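Local coordinates for protein putative nitroreductase (Thermotoga maritima, PDB 1VKW) that is a putative nitroreductase of the FMN-dependent nitroreductase clan and probably acts as an oxidoreductase, at residues A[26-31]-A[112-117]; A[47-52]-A[76-81]; A[80-85]-A[185-190]. All blocks are in the same frame, centred on the assembly; numbering follows the deposited sequence.

After helix 15-21 the chain runs through 26-31, and contact 1 closes a large loop when strand 112-116, 81 residues on, packs against it, joining a connecting loop to an inner strand of an antiparallel sheet. Inside that span lies contact 2, a shorter closure of 24 residues that fastens the 47-52 loop to helix 74-93. The same helix leads into contact 3, whose 80-85 segment shares Y80 and G81 with contact 2 and, after 100 residues, meets helix 180-198 in the core. Contacts 1 and 3 therefore cross along the chain, and they touch where I113 CD1 packs on G84 O. Q83 joins contacts 2 and 3 through K51 O.

Contact 1: residues A[26-31]-A[112-117]; sequences RDFLER and IIVFGY
F28 lays its ring against the end of strand 112-116, with backbone rather than another ring beneath it. G116 N lies 3.9 Å above the plane of the F28 ring, toward the rim, and the carbonyl carbon of F115 is over that same face; R26 C lies over the rim of the opposite face. At the ring's edge, CE2 of F28 meets the CG2 branch of V114 at 4.0 Å, the two side chains slanting across each other. The CG of F28 stands anti to its carbonyl carbon (chi1 -64°), which helps lay the ring along the strand. G116 has no side chain, and a CB here would point toward F28, so the ring comes directly onto its backbone. This strand is an inner one of an antiparallel four-stranded sheet, between 64-67 and 97-101, and the 26-31 loop runs past its C-terminal end. There L29 N donates to Y117 O at 2.9 Å, and the same carbonyl oxygen lies in the plane of the F28 ring, at its edge. L29 and Y117 cross nearly at right angles, CD1 of L29 reaching Y117 CB at 4.0 Å. Farther out, R31 CB approaches CD2 of the Y117 ring, which also stacks with F96.

Contact 2: residues A[47-52]-A[76-81]; sequences KFITKK and ELVEYG
E79 reaches out from helix 74-93 and places its carboxylate against the backbone of the 47-52 loop, where a row of main-chain N-H groups meets it. I49 N donates to E79 OE2 at 3.0 Å, nearly straight at 169°, using the syn lone pair of that oxygen. T50 N binds the other oxygen, E79 OE1, at 2.9 Å; it too comes from the syn side, but 20° out of the carboxylate plane. The next amide, K51 N, adds a weak, long bond to OE1. Two consecutive N-H groups thus take one carboxylate oxygen each, with a third leaning on OE1, and CB of F48 lies 3.4 Å from E79 OE2.

E79 CG is anti to the backbone N (chi1 -162°), and a bend at chi2 then swings the carboxylate across to the loop. OE2 has a second donor in Q83 NE2, one turn further along the same helix. That amide nitrogen also donates to K51 O, so it serves both the carboxylate and a neighbouring carbonyl; K51 O itself lies 3.3 Å from E79 CD. K47 O, at the start of the loop, is in turn taken by NE2 of Q86.

Apolar contact is slight beside this: CD1 of I49 meets the CG1 branch of V78 at 4.0 Å, the two side chains crossing at about a right angle. The segment 47-52, an irregular connection between helix 35-43 and strand 56-58, is held to the helix mainly by polar groups. Gathered amide N-H groups probably stabilise the negative charge of the buried E79, which in exchange probably helps fix the successive peptides of 49-51.

Contact 3: residues A[80-85]-A[185-190]; sequences YGFQGE and IALSHA
The helical segments 80-85 and 185-190, parts of helices 74-93 and 180-198, cross at -52°, their axes approaching to 7.3 Å, and the CA atoms of G81 and I185 come within 4.5 Å. That closeness depends on G81, since a CB at this position would clash with I185 N. The side chain of I185 exploits it: CG1 rests on G81 O at 3.6 Å, and CG2 packs against E85, crossing it at about a right angle. On the other flank, F82 presents CD1 and CE1 to the L187 side chain and to the backbone of S188. The two long helices cross in the core, where I204 of strand 203-207 packs on F82 and L187, and W100 of strand 97-101 on I185.

E85, bent at chi2 (66°), directs its carboxylate to H189, whose NE2 donates to OE2 at 2.6 Å and 169°. E85 OE2 lies in the imidazole plane, and NE2 meets it on the anti side, somewhat out of the carboxylate plane. H189 ND1 pairs with M151 O, E85 OE1 with W100 NE1. Replacing E85 with an alanine would probably leave H189 NE2 and the W100 indole N-H each without its carboxylate acceptor, the imidazole less firmly held. S188 OG bonds back to I185 O within its own helix and lies close against CB and CG of E85.

Contact 1: residues A[26-31]-A[112-117]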
ATOM      1  N   ARG A  26     -10.011  -4.848  11.939  1.00 35.80           N
ATOM      2  CA  ARG A  26      -9.469  -5.312  13.229  1.00 37.27           C
ATOM      3  C   ARG A  26     -10.186  -6.579  13.716  1.00 38.52           C
ATOM      4  O   ARG A  26      -9.650  -7.326  14.537  1.00 39.34           O
ATOM      5  CB  ARG A  26      -9.617  -4.199  14.276  1.00 37.32           C
ATOM      6  CG  ARG A  26      -9.072  -4.525  15.675  1.00 37.01           C
ATOM      7  CD  ARG A  26      -9.992  -4.090  16.817  1.00 39.31           C
ATOM      8  NE  ARG A  26      -9.833  -4.903  18.027  1.00 39.81           N
ATOM      9  CZ  ARG A  26     -10.375  -6.111  18.223  1.00 43.51           C
ATOM     10  NH1 ARG A  26     -11.116  -6.694  17.282  1.00 45.18           N
ATOM     11  NH2 ARG A  26     -10.166  -6.749  19.373  1.00 41.04           N
ATOM     12  N   ASP A  27     -11.393  -6.812  13.204  1.00 39.61           N
ATOM     13  CA  ASP A  27     -12.246  -7.914  13.635  1.00 39.92           C
ATOM     14  C   ASP A  27     -12.269  -9.004  12.553  1.00 41.08           C
ATOM     15  O   ASP A  27     -12.897  -8.832  11.505  1.00 41.13           O
ATOM     16  CB  ASP A  27     -13.646  -7.358  13.906  1.00 39.59           C
ATOM     17  CG  ASP A  27     -14.638  -8.417  14.333  1.00 41.00           C
ATOM     18  OD1 ASP A  27     -14.240  -9.436  14.941  1.00 42.76           O
ATOM     19  OD2 ASP A  27     -15.859  -8.291  14.110  1.00 40.20           O
ATOM     20  N   PHE A  28     -11.583 -10.119  12.824  1.00 42.02           N
ATOM     21  CA  PHE A  28     -11.330 -11.174  11.832  1.00 42.67           C
ATOM     22  C   PHE A  28     -11.997 -12.498  12.184  1.00 45.00           C
ATOM     23  O   PHE A  28     -12.624 -12.634  13.235  1.00 45.25           O
ATOM     24  CB  PHE A  28      -9.824 -11.441  11.722  1.00 41.77           C
ATOM     25  CG  PHE A  28      -9.028 -10.277  11.214  1.00 41.43           C
ATOM     26  CD1 PHE A  28      -9.258  -9.768   9.942  1.00 39.23           C
ATOM     27  CD2 PHE A  28      -8.028  -9.708  11.996  1.00 38.57           C
ATOM     28  CE1 PHE A  28      -8.517  -8.699   9.464  1.00 39.64           C
ATOM     29  CE2 PHE A  28      -7.285  -8.638  11.524  1.00 39.88           C
ATOM     30  CZ  PHE A  28      -7.529  -8.136  10.257  1.00 40.10           C
ATOM     31  N   LEU A  29     -11.844 -13.466  11.279  1.00 46.85           N
ATOM     32  CA  LEU A  29     -12.192 -14.865  11.520  1.00 48.34           C
ATOM     33  C   LEU A  29     -10.899 -15.643  11.811  1.00 49.80           C
ATOM     34  O   LEU A  29      -9.896 -15.049  12.205  1.00 49.94           O
ATOM     35  CB  LEU A  29     -12.906 -15.438  10.289  1.00 48.42           C
ATOM     36  CG  LEU A  29     -14.073 -14.609   9.741  1.00 48.65           C
ATOM     37  CD1 LEU A  29     -14.516 -15.126   8.386  1.00 48.15           C
ATOM     38  CD2 LEU A  29     -15.232 -14.613  10.724  1.00 49.33           C
ATOM     39  N   GLU A  30     -10.932 -16.968  11.656  1.00 51.40           N
ATOM     40  CA  GLU A  30      -9.714 -17.791  11.671  1.00 51.91           C
ATOM     41  C   GLU A  30      -9.688 -18.845  10.554  1.00 52.30           C
ATOM     42  O   GLU A  30      -8.774 -19.669  10.504  1.00 51.97           O
ATOM     43  CB  GLU A  30      -9.576 -18.496  13.020  1.00 51.93           C
ATOM     44  CG  GLU A  30      -9.435 -17.563  14.212  1.00 52.02           C
ATOM     45  CD  GLU A  30      -9.193 -18.314  15.506  1.00 52.05           C
ATOM     46  OE1 GLU A  30      -9.519 -19.520  15.565  1.00 53.87           O
ATOM     47  OE2 GLU A  30      -8.680 -17.699  16.466  1.00 52.57           O
ATOM     48  N   ARG A  31     -10.658 -18.780   9.641  1.00 53.01           N
ATOM     49  CA  ARG A  31     -10.963 -19.884   8.716  1.00 53.42           C
ATOM     50  C   ARG A  31      -9.758 -20.601   8.105  1.00 53.91           C
ATOM     51  O   ARG A  31      -9.792 -21.819   7.940  1.00 53.59           O
ATOM     52  CB  ARG A  31     -11.916 -19.421   7.602  1.00 53.54           C
ATOM     53  CG  ARG A  31     -13.382 -19.745   7.876  1.00 54.17           C
ATOM     54  CD  ARG A  31     -14.055 -18.823   8.878  1.00 55.02           C
ATOM     55  NE  ARG A  31     -15.008 -19.528   9.740  1.00 54.26           N
ATOM     56  CZ  ARG A  31     -14.774 -19.930  10.995  1.00 54.42           C
ATOM     57  NH1 ARG A  31     -13.601 -19.708  11.584  1.00 51.92           N
ATOM     58  NH2 ARG A  31     -15.732 -20.562  11.671  1.00 55.15           N
ATOM     59  N   ILE A 112       3.285  -3.235  12.490  1.00 33.71           N
ATOM     60  CA  ILE A 112       2.965  -4.540  11.928  1.00 34.24           C
ATOM     61  C   ILE A 112       1.779  -4.372  10.983  1.00 34.20           C
ATOM     62  O   ILE A 112       1.053  -3.377  11.039  1.00 35.49           O
ATOM     63  CB  ILE A 112       2.690  -5.609  13.020  1.00 33.82           C
ATOM     64  CG1 ILE A 112       1.431  -5.285  13.828  1.00 34.59           C
ATOM     65  CG2 ILE A 112       3.894  -5.746  13.939  1.00 34.68           C
ATOM     66  CD1 ILE A 112       0.999  -6.381  14.781  1.00 33.65           C
ATOM     67  N   ILE A 113       1.618  -5.335  10.089  1.00 32.39           N
ATOM     68  CA  ILE A 113       0.446  -5.411   9.244  1.00 32.07           C
ATOM     69  C   ILE A 113      -0.256  -6.712   9.609  1.00 29.59           C
ATOM     70  O   ILE A 113       0.200  -7.791   9.242  1.00 28.81           O
ATOM     71  CB  ILE A 113       0.852  -5.404   7.761  1.00 31.24           C
ATOM     72  CG1 ILE A 113       1.679  -4.158   7.436  1.00 33.16           C
ATOM     73  CG2 ILE A 113      -0.385  -5.471   6.875  1.00 34.27           C
ATOM     74  CD1 ILE A 113       2.433  -4.262   6.119  1.00 34.41           C
ATOM     75  N   VAL A 114      -1.338  -6.617  10.371  1.00 29.20           N
ATOM     76  CA  VAL A 114      -2.115  -7.804  10.699  1.00 29.44           C
ATOM     77  C   VAL A 114      -3.012  -8.119   9.512  1.00 29.22           C
ATOM     78  O   VAL A 114      -3.366  -7.225   8.747  1.00 28.70           O
ATOM     79  CB  VAL A 114      -2.945  -7.651  12.004  1.00 30.66           C
ATOM     80  CG1 VAL A 114      -2.020  -7.456  13.212  1.00 32.22           C
ATOM     81  CG2 VAL A 114      -3.957  -6.507  11.911  1.00 33.72           C
ATOM     82  N   PHE A 115      -3.363  -9.387   9.337  1.00 29.25           N
ATOM     83  CA  PHE A 115      -4.244  -9.766   8.240  1.00 29.50           C
ATOM     84  C   PHE A 115      -5.012 -11.058   8.511  1.00 29.18           C
ATOM     85  O   PHE A 115      -4.659 -11.824   9.401  1.00 28.41           O
ATOM     86  CB  PHE A 115      -3.456  -9.880   6.931  1.00 29.48           C
ATOM     87  CG  PHE A 115      -2.442 -10.997   6.918  1.00 32.13           C
ATOM     88  CD1 PHE A 115      -1.253 -10.883   7.632  1.00 32.04           C
ATOM     89  CD2 PHE A 115      -2.670 -12.154   6.177  1.00 32.56           C
ATOM     90  CE1 PHE A 115      -0.312 -11.901   7.614  1.00 32.15           C
ATOM     91  CE2 PHE A 115      -1.730 -13.172   6.149  1.00 34.36           C
ATOM     92  CZ  PHE A 115      -0.550 -13.049   6.873  1.00 34.96           C
ATOM     93  N   GLY A 116      -6.065 -11.270   7.727  1.00 29.06           N
ATOM     94  CA  GLY A 116      -6.939 -12.432   7.869  1.00 30.21           C
ATOM     95  C   GLY A 116      -8.256 -12.182   7.167  1.00 31.08           C
ATOM     96  O   GLY A 116      -8.418 -11.174   6.491  1.00 28.96           O
ATOM     97  N   TYR A 117      -9.201 -13.103   7.331  1.00 32.33           N
ATOM     98  CA  TYR A 117     -10.496 -12.993   6.671  1.00 33.38           C
ATOM     99  C   TYR A 117     -11.439 -12.090   7.458  1.00 34.08           C
ATOM    100  O   TYR A 117     -11.643 -12.304   8.655  1.00 34.67           O
ATOM    101  CB  TYR A 117     -11.111 -14.383   6.485  1.00 35.41           C
ATOM    102  CG  TYR A 117     -10.321 -15.224   5.516  1.00 36.68           C
ATOM    103  CD1 TYR A 117     -10.206 -14.840   4.180  1.00 38.37           C
ATOM    104  CD2 TYR A 117      -9.666 -16.380   5.931  1.00 34.23           C
ATOM    105  CE1 TYR A 117      -9.477 -15.592   3.278  1.00 39.76           C
ATOM    106  CE2 TYR A 117      -8.932 -17.147   5.032  1.00 38.18           C
ATOM    107  CZ  TYR A 117      -8.841 -16.743   3.707  1.00 38.93           C
ATOM    108  OH  TYR A 117      -8.119 -17.481   2.800  1.00 39.55           O
TER

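Contact 2: residues A[47-52]-A[76-81]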
ATOM      1  N   LYS A  47       8.545  -3.918  -5.671  1.00 30.45           N
ATOM      2  CA  LYS A  47       9.376  -2.801  -6.110  1.00 28.94           C
ATOM      3  C   LYS A  47       9.964  -2.126  -4.873  1.00 28.46           C
ATOM      4  O   LYS A  47       9.297  -2.008  -3.845  1.00 28.56           O
ATOM      5  CB  LYS A  47       8.543  -1.793  -6.899  1.00 29.10           C
ATOM      6  CG  LYS A  47       9.345  -0.618  -7.425  1.00 30.35           C
ATOM      7  CD  LYS A  47      10.135  -0.992  -8.654  1.00 29.69           C
ATOM      8  CE  LYS A  47      10.849   0.227  -9.229  1.00 36.30           C
ATOM      9  NZ  LYS A  47      11.466  -0.083 -10.548  1.00 33.89           N
ATOM     10  N   PHE A  48      11.215  -1.695  -4.964  1.00 28.11           N
ATOM     11  CA  PHE A  48      11.829  -0.941  -3.877  1.00 29.02           C
ATOM     12  C   PHE A  48      12.602   0.253  -4.426  1.00 31.30           C
ATOM     13  O   PHE A  48      12.976   0.283  -5.604  1.00 32.26           O
ATOM     14  CB  PHE A  48      12.708  -1.846  -2.999  1.00 29.27           C
ATOM     15  CG  PHE A  48      13.808  -2.562  -3.741  1.00 27.19           C
ATOM     16  CD1 PHE A  48      15.026  -1.945  -3.970  1.00 32.43           C
ATOM     17  CD2 PHE A  48      13.641  -3.875  -4.160  1.00 26.07           C
ATOM     18  CE1 PHE A  48      16.058  -2.618  -4.628  1.00 31.56           C
ATOM     19  CE2 PHE A  48      14.652  -4.545  -4.823  1.00 27.10           C
ATOM     20  CZ  PHE A  48      15.868  -3.922  -5.056  1.00 28.77           C
ATOM     21  N   ILE A  49      12.813   1.248  -3.572  1.00 31.18           N
ATOM     22  CA  ILE A  49      13.465   2.481  -3.982  1.00 32.83           C
ATOM     23  C   ILE A  49      14.989   2.360  -3.867  1.00 34.04           C
ATOM     24  O   ILE A  49      15.715   2.712  -4.803  1.00 34.47           O
ATOM     25  CB  ILE A  49      12.945   3.659  -3.131  1.00 31.96           C
ATOM     26  CG1 ILE A  49      11.443   3.855  -3.358  1.00 34.56           C
ATOM     27  CG2 ILE A  49      13.689   4.941  -3.473  1.00 33.38           C
ATOM     28  CD1 ILE A  49      10.747   4.611  -2.241  1.00 35.22           C
ATOM     29  N   THR A  50      15.457   1.878  -2.714  1.00 32.55           N
ATOM     30  CA  THR A  50      16.889   1.744  -2.429  1.00 34.51           C
ATOM     31  C   THR A  50      17.258   0.299  -2.122  1.00 33.66           C
ATOM     32  O   THR A  50      18.107  -0.290  -2.798  1.00 34.20           O
ATOM     33  CB  THR A  50      17.283   2.660  -1.240  1.00 33.79           C
ATOM     34  OG1 THR A  50      17.260   4.031  -1.664  1.00 40.24           O
ATOM     35  CG2 THR A  50      18.713   2.442  -0.807  1.00 38.33           C
ATOM     36  N   LYS A  51      16.635  -0.258  -1.085  1.00 33.42           N
ATOM     37  CA  LYS A  51      16.924  -1.613  -0.656  1.00 34.11           C
ATOM     38  C   LYS A  51      15.645  -2.346  -0.274  1.00 31.55           C
ATOM     39  O   LYS A  51      14.713  -1.750   0.267  1.00 28.78           O
ATOM     40  CB  LYS A  51      17.932  -1.612   0.505  1.00 34.95           C
ATOM     41  CG  LYS A  51      17.324  -1.597   1.905  1.00 38.13           C
ATOM     42  CD  LYS A  51      18.385  -1.368   2.968  1.00 38.35           C
ATOM     43  CE  LYS A  51      17.795  -1.409   4.375  1.00 42.30           C
ATOM     44  NZ  LYS A  51      17.380  -2.783   4.777  1.00 45.53           N
ATOM     45  N   LYS A  52      15.619  -3.643  -0.573  1.00 30.64           N
ATOM     46  CA  LYS A  52      14.499  -4.509  -0.226  1.00 30.57           C
ATOM     47  C   LYS A  52      14.625  -4.841   1.243  1.00 30.45           C
ATOM     48  O   LYS A  52      15.685  -5.264   1.690  1.00 31.15           O
ATOM     49  CB  LYS A  52      14.537  -5.796  -1.062  1.00 30.38           C
ATOM     50  CG  LYS A  52      13.352  -6.739  -0.839  1.00 30.70           C
ATOM     51  CD  LYS A  52      13.472  -8.033  -1.657  1.00 30.40           C
ATOM     52  CE  LYS A  52      14.507  -8.994  -1.078  1.00 30.01           C
ATOM     53  NZ  LYS A  52      14.521 -10.334  -1.761  1.00 27.76           N
ATOM     54  N   GLU A  76      14.347   5.236   5.024  1.00 27.60           N
ATOM     55  CA  GLU A  76      14.101   3.830   5.342  1.00 28.28           C
ATOM     56  C   GLU A  76      12.646   3.597   5.720  1.00 26.52           C
ATOM     57  O   GLU A  76      12.098   2.525   5.457  1.00 27.06           O
ATOM     58  CB  GLU A  76      15.012   3.333   6.465  1.00 28.71           C
ATOM     59  CG  GLU A  76      16.484   3.209   6.085  1.00 34.67           C
ATOM     60  CD  GLU A  76      17.322   4.391   6.528  1.00 37.12           C
ATOM     61  OE1 GLU A  76      17.173   5.494   5.958  1.00 35.77           O
ATOM     62  OE2 GLU A  76      18.147   4.215   7.450  1.00 45.10           O
ATOM     63  N   LEU A  77      12.022   4.589   6.347  1.00 25.46           N
ATOM     64  CA  LEU A  77      10.611   4.477   6.709  1.00 25.77           C
ATOM     65  C   LEU A  77       9.682   4.630   5.491  1.00 26.58           C
ATOM     66  O   LEU A  77       8.650   3.968   5.419  1.00 26.57           O
ATOM     67  CB  LEU A  77      10.252   5.479   7.804  1.00 25.92           C
ATOM     68  CG  LEU A  77      10.762   5.109   9.201  1.00 25.94           C
ATOM     69  CD1 LEU A  77      10.614   6.292  10.129  1.00 26.05           C
ATOM     70  CD2 LEU A  77      10.041   3.890   9.761  1.00 27.09           C
ATOM     71  N   VAL A  78      10.044   5.493   4.543  1.00 26.04           N
ATOM     72  CA  VAL A  78       9.332   5.561   3.247  1.00 25.79           C
ATOM     73  C   VAL A  78       9.387   4.184   2.573  1.00 27.39           C
ATOM     74  O   VAL A  78       8.377   3.695   2.062  1.00 24.20           O
ATOM     75  CB  VAL A  78       9.909   6.675   2.322  1.00 26.65           C
ATOM     76  CG1 VAL A  78       9.331   6.602   0.922  1.00 26.81           C
ATOM     77  CG2 VAL A  78       9.622   8.033   2.889  1.00 22.98           C
ATOM     78  N   GLU A  79      10.568   3.563   2.604  1.00 26.95           N
ATOM     79  CA  GLU A  79      10.777   2.212   2.094  1.00 29.24           C
ATOM     80  C   GLU A  79       9.826   1.227   2.751  1.00 29.03           C
ATOM     81  O   GLU A  79       9.213   0.408   2.066  1.00 31.53           O
ATOM     82  CB  GLU A  79      12.236   1.768   2.347  1.00 30.52           C
ATOM     83  CG  GLU A  79      12.696   0.593   1.498  1.00 32.75           C
ATOM     84  CD  GLU A  79      12.844   0.965   0.032  1.00 36.50           C
ATOM     85  OE1 GLU A  79      13.840   1.639  -0.316  1.00 39.52           O
ATOM     86  OE2 GLU A  79      11.970   0.584  -0.768  1.00 29.57           O
ATOM     87  N   TYR A  80       9.715   1.303   4.080  1.00 30.38           N
ATOM     88  CA  TYR A  80       8.819   0.424   4.837  1.00 29.83           C
ATOM     89  C   TYR A  80       7.365   0.585   4.375  1.00 29.09           C
ATOM     90  O   TYR A  80       6.686  -0.400   4.072  1.00 28.08           O
ATOM     91  CB  TYR A  80       8.951   0.673   6.348  1.00 31.24           C
ATOM     92  CG  TYR A  80       8.401  -0.469   7.188  1.00 31.25           C
ATOM     93  CD1 TYR A  80       9.214  -1.524   7.576  1.00 33.96           C
ATOM     94  CD2 TYR A  80       7.060  -0.508   7.565  1.00 34.94           C
ATOM     95  CE1 TYR A  80       8.715  -2.580   8.326  1.00 32.55           C
ATOM     96  CE2 TYR A  80       6.552  -1.567   8.327  1.00 33.32           C
ATOM     97  CZ  TYR A  80       7.388  -2.602   8.698  1.00 33.40           C
ATOM     98  OH  TYR A  80       6.903  -3.660   9.444  1.00 28.67           O
ATOM     99  N   GLY A  81       6.901   1.828   4.292  1.00 28.38           N
ATOM    100  CA  GLY A  81       5.566   2.119   3.779  1.00 28.88           C
ATOM    101  C   GLY A  81       5.366   1.672   2.342  1.00 28.09           C
ATOM    102  O   GLY A  81       4.348   1.078   2.011  1.00 26.75           O
TER

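Contact 3: residues A[80-85]-A[185-190]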
ATOM      1  N   TYR A  80       9.715   1.303   4.080  1.00 30.38           N
ATOM      2  CA  TYR A  80       8.819   0.424   4.837  1.00 29.83           C
ATOM      3  C   TYR A  80       7.365   0.585   4.375  1.00 29.09           C
ATOM      4  O   TYR A  80       6.686  -0.400   4.072  1.00 28.08           O
ATOM      5  CB  TYR A  80       8.951   0.673   6.348  1.00 31.24           C
ATOM      6  CG  TYR A  80       8.401  -0.469   7.188  1.00 31.25           C
ATOM      7  CD1 TYR A  80       9.214  -1.524   7.576  1.00 33.96           C
ATOM      8  CD2 TYR A  80       7.060  -0.508   7.565  1.00 34.94           C
ATOM      9  CE1 TYR A  80       8.715  -2.580   8.326  1.00 32.55           C
ATOM     10  CE2 TYR A  80       6.552  -1.567   8.327  1.00 33.32           C
ATOM     11  CZ  TYR A  80       7.388  -2.602   8.698  1.00 33.40           C
ATOM     12  OH  TYR A  80       6.903  -3.660   9.444  1.00 28.67           O
ATOM     13  N   GLY A  81       6.901   1.828   4.292  1.00 28.38           N
ATOM     14  CA  GLY A  81       5.566   2.119   3.779  1.00 28.88           C
ATOM     15  C   GLY A  81       5.366   1.672   2.342  1.00 28.09           C
ATOM     16  O   GLY A  81       4.348   1.078   2.011  1.00 26.75           O
ATOM     17  N   PHE A  82       6.363   1.930   1.500  1.00 29.03           N
ATOM     18  CA  PHE A  82       6.295   1.617   0.068  1.00 27.90           C
ATOM     19  C   PHE A  82       6.181   0.106  -0.185  1.00 27.61           C
ATOM     20  O   PHE A  82       5.288  -0.352  -0.905  1.00 25.33           O
ATOM     21  CB  PHE A  82       7.527   2.201  -0.634  1.00 29.57           C
ATOM     22  CG  PHE A  82       7.487   2.099  -2.139  1.00 29.18           C
ATOM     23  CD1 PHE A  82       6.598   2.880  -2.881  1.00 32.08           C
ATOM     24  CD2 PHE A  82       8.338   1.230  -2.815  1.00 26.69           C
ATOM     25  CE1 PHE A  82       6.561   2.793  -4.277  1.00 26.31           C
ATOM     26  CE2 PHE A  82       8.298   1.131  -4.206  1.00 30.63           C
ATOM     27  CZ  PHE A  82       7.406   1.916  -4.939  1.00 26.44           C
ATOM     28  N   GLN A  83       7.065  -0.666   0.439  1.00 26.54           N
ATOM     29  CA  GLN A  83       7.043  -2.116   0.283  1.00 26.44           C
ATOM     30  C   GLN A  83       5.880  -2.742   1.029  1.00 24.46           C
ATOM     31  O   GLN A  83       5.254  -3.674   0.530  1.00 24.93           O
ATOM     32  CB  GLN A  83       8.372  -2.727   0.734  1.00 26.01           C
ATOM     33  CG  GLN A  83       9.512  -2.413  -0.211  1.00 26.38           C
ATOM     34  CD  GLN A  83      10.860  -2.868   0.312  1.00 28.86           C
ATOM     35  OE1 GLN A  83      10.976  -3.926   0.928  1.00 30.16           O
ATOM     36  NE2 GLN A  83      11.887  -2.066   0.063  1.00 34.38           N
ATOM     37  N   GLY A  84       5.607  -2.230   2.226  1.00 25.56           N
ATOM     38  CA  GLY A  84       4.529  -2.722   3.074  1.00 26.27           C
ATOM     39  C   GLY A  84       3.150  -2.603   2.440  1.00 26.41           C
ATOM     40  O   GLY A  84       2.340  -3.525   2.533  1.00 27.46           O
ATOM     41  N   GLU A  85       2.876  -1.481   1.784  1.00 27.34           N
ATOM     42  CA  GLU A  85       1.589  -1.318   1.125  1.00 26.55           C
ATOM     43  C   GLU A  85       1.471  -2.207  -0.120  1.00 27.31           C
ATOM     44  O   GLU A  85       0.375  -2.656  -0.440  1.00 25.43           O
ATOM     45  CB  GLU A  85       1.294   0.152   0.833  1.00 26.80           C
ATOM     46  CG  GLU A  85      -0.112   0.433   0.299  1.00 27.42           C
ATOM     47  CD  GLU A  85      -1.252   0.166   1.274  1.00 25.29           C
ATOM     48  OE1 GLU A  85      -1.006  -0.253   2.422  1.00 27.23           O
ATOM     49  OE2 GLU A  85      -2.426   0.393   0.891  1.00 27.88           O
ATOM     50  N   ILE A 185       3.481   4.621   1.715  1.00 27.28           N
ATOM     51  CA  ILE A 185       2.201   3.952   1.449  1.00 28.30           C
ATOM     52  C   ILE A 185       1.491   4.595   0.247  1.00 29.37           C
ATOM     53  O   ILE A 185       1.118   3.908  -0.704  1.00 29.23           O
ATOM     54  CB  ILE A 185       1.307   3.964   2.731  1.00 29.88           C
ATOM     55  CG1 ILE A 185       1.894   3.035   3.810  1.00 25.76           C
ATOM     56  CG2 ILE A 185      -0.117   3.511   2.426  1.00 28.26           C
ATOM     57  CD1 ILE A 185       1.226   3.165   5.164  1.00 27.43           C
ATOM     58  N   ALA A 186       1.321   5.916   0.292  1.00 28.68           N
ATOM     59  CA  ALA A 186       0.671   6.643  -0.792  1.00 28.26           C
ATOM     60  C   ALA A 186       1.460   6.513  -2.097  1.00 29.29           C
ATOM     61  O   ALA A 186       0.880   6.363  -3.176  1.00 28.70           O
ATOM     62  CB  ALA A 186       0.505   8.108  -0.422  1.00 28.98           C
ATOM     63  N   LEU A 187       2.783   6.569  -1.993  1.00 29.49           N
ATOM     64  CA  LEU A 187       3.653   6.466  -3.167  1.00 29.90           C
ATOM     65  C   LEU A 187       3.493   5.120  -3.861  1.00 29.22           C
ATOM     66  O   LEU A 187       3.549   5.050  -5.095  1.00 25.13           O
ATOM     67  CB  LEU A 187       5.114   6.692  -2.772  1.00 31.63           C
ATOM     68  CG  LEU A 187       6.171   6.807  -3.867  1.00 30.79           C
ATOM     69  CD1 LEU A 187       6.006   8.091  -4.641  1.00 34.24           C
ATOM     70  CD2 LEU A 187       7.558   6.721  -3.230  1.00 29.42           C
ATOM     71  N   SER A 188       3.274   4.064  -3.076  1.00 27.47           N
ATOM     72  CA  SER A 188       3.003   2.731  -3.625  1.00 27.77           C
ATOM     73  C   SER A 188       1.743   2.714  -4.480  1.00 27.71           C
ATOM     74  O   SER A 188       1.732   2.106  -5.555  1.00 29.58           O
ATOM     75  CB  SER A 188       2.915   1.664  -2.521  1.00 29.36           C
ATOM     76  OG  SER A 188       1.675   1.705  -1.828  1.00 29.77           O
ATOM     77  N   HIS A 189       0.687   3.386  -4.025  1.00 26.86           N
ATOM     78  CA  HIS A 189      -0.549   3.487  -4.813  1.00 26.84           C
ATOM     79  C   HIS A 189      -0.343   4.230  -6.118  1.00 26.17           C
ATOM     80  O   HIS A 189      -0.861   3.824  -7.154  1.00 26.78           O
ATOM     81  CB  HIS A 189      -1.673   4.164  -4.010  1.00 27.14           C
ATOM     82  CG  HIS A 189      -2.220   3.323  -2.898  1.00 27.70           C
ATOM     83  ND1 HIS A 189      -3.562   3.297  -2.575  1.00 27.38           N
ATOM     84  CD2 HIS A 189      -1.610   2.473  -2.039  1.00 31.38           C
ATOM     85  CE1 HIS A 189      -3.749   2.471  -1.557  1.00 28.26           C
ATOM     86  NE2 HIS A 189      -2.581   1.965  -1.207  1.00 28.13           N
ATOM     87  N   ALA A 190       0.391   5.341  -6.068  1.00 26.55           N
ATOM     88  CA  ALA A 190       0.637   6.138  -7.261  1.00 27.09           C
ATOM     89  C   ALA A 190       1.507   5.354  -8.245  1.00 27.81           C
ATOM     90  O   ALA A 190       1.239   5.315  -9.437  1.00 28.09           O
ATOM     91  CB  ALA A 190       1.283   7.437  -6.899  1.00 26.06           C
TER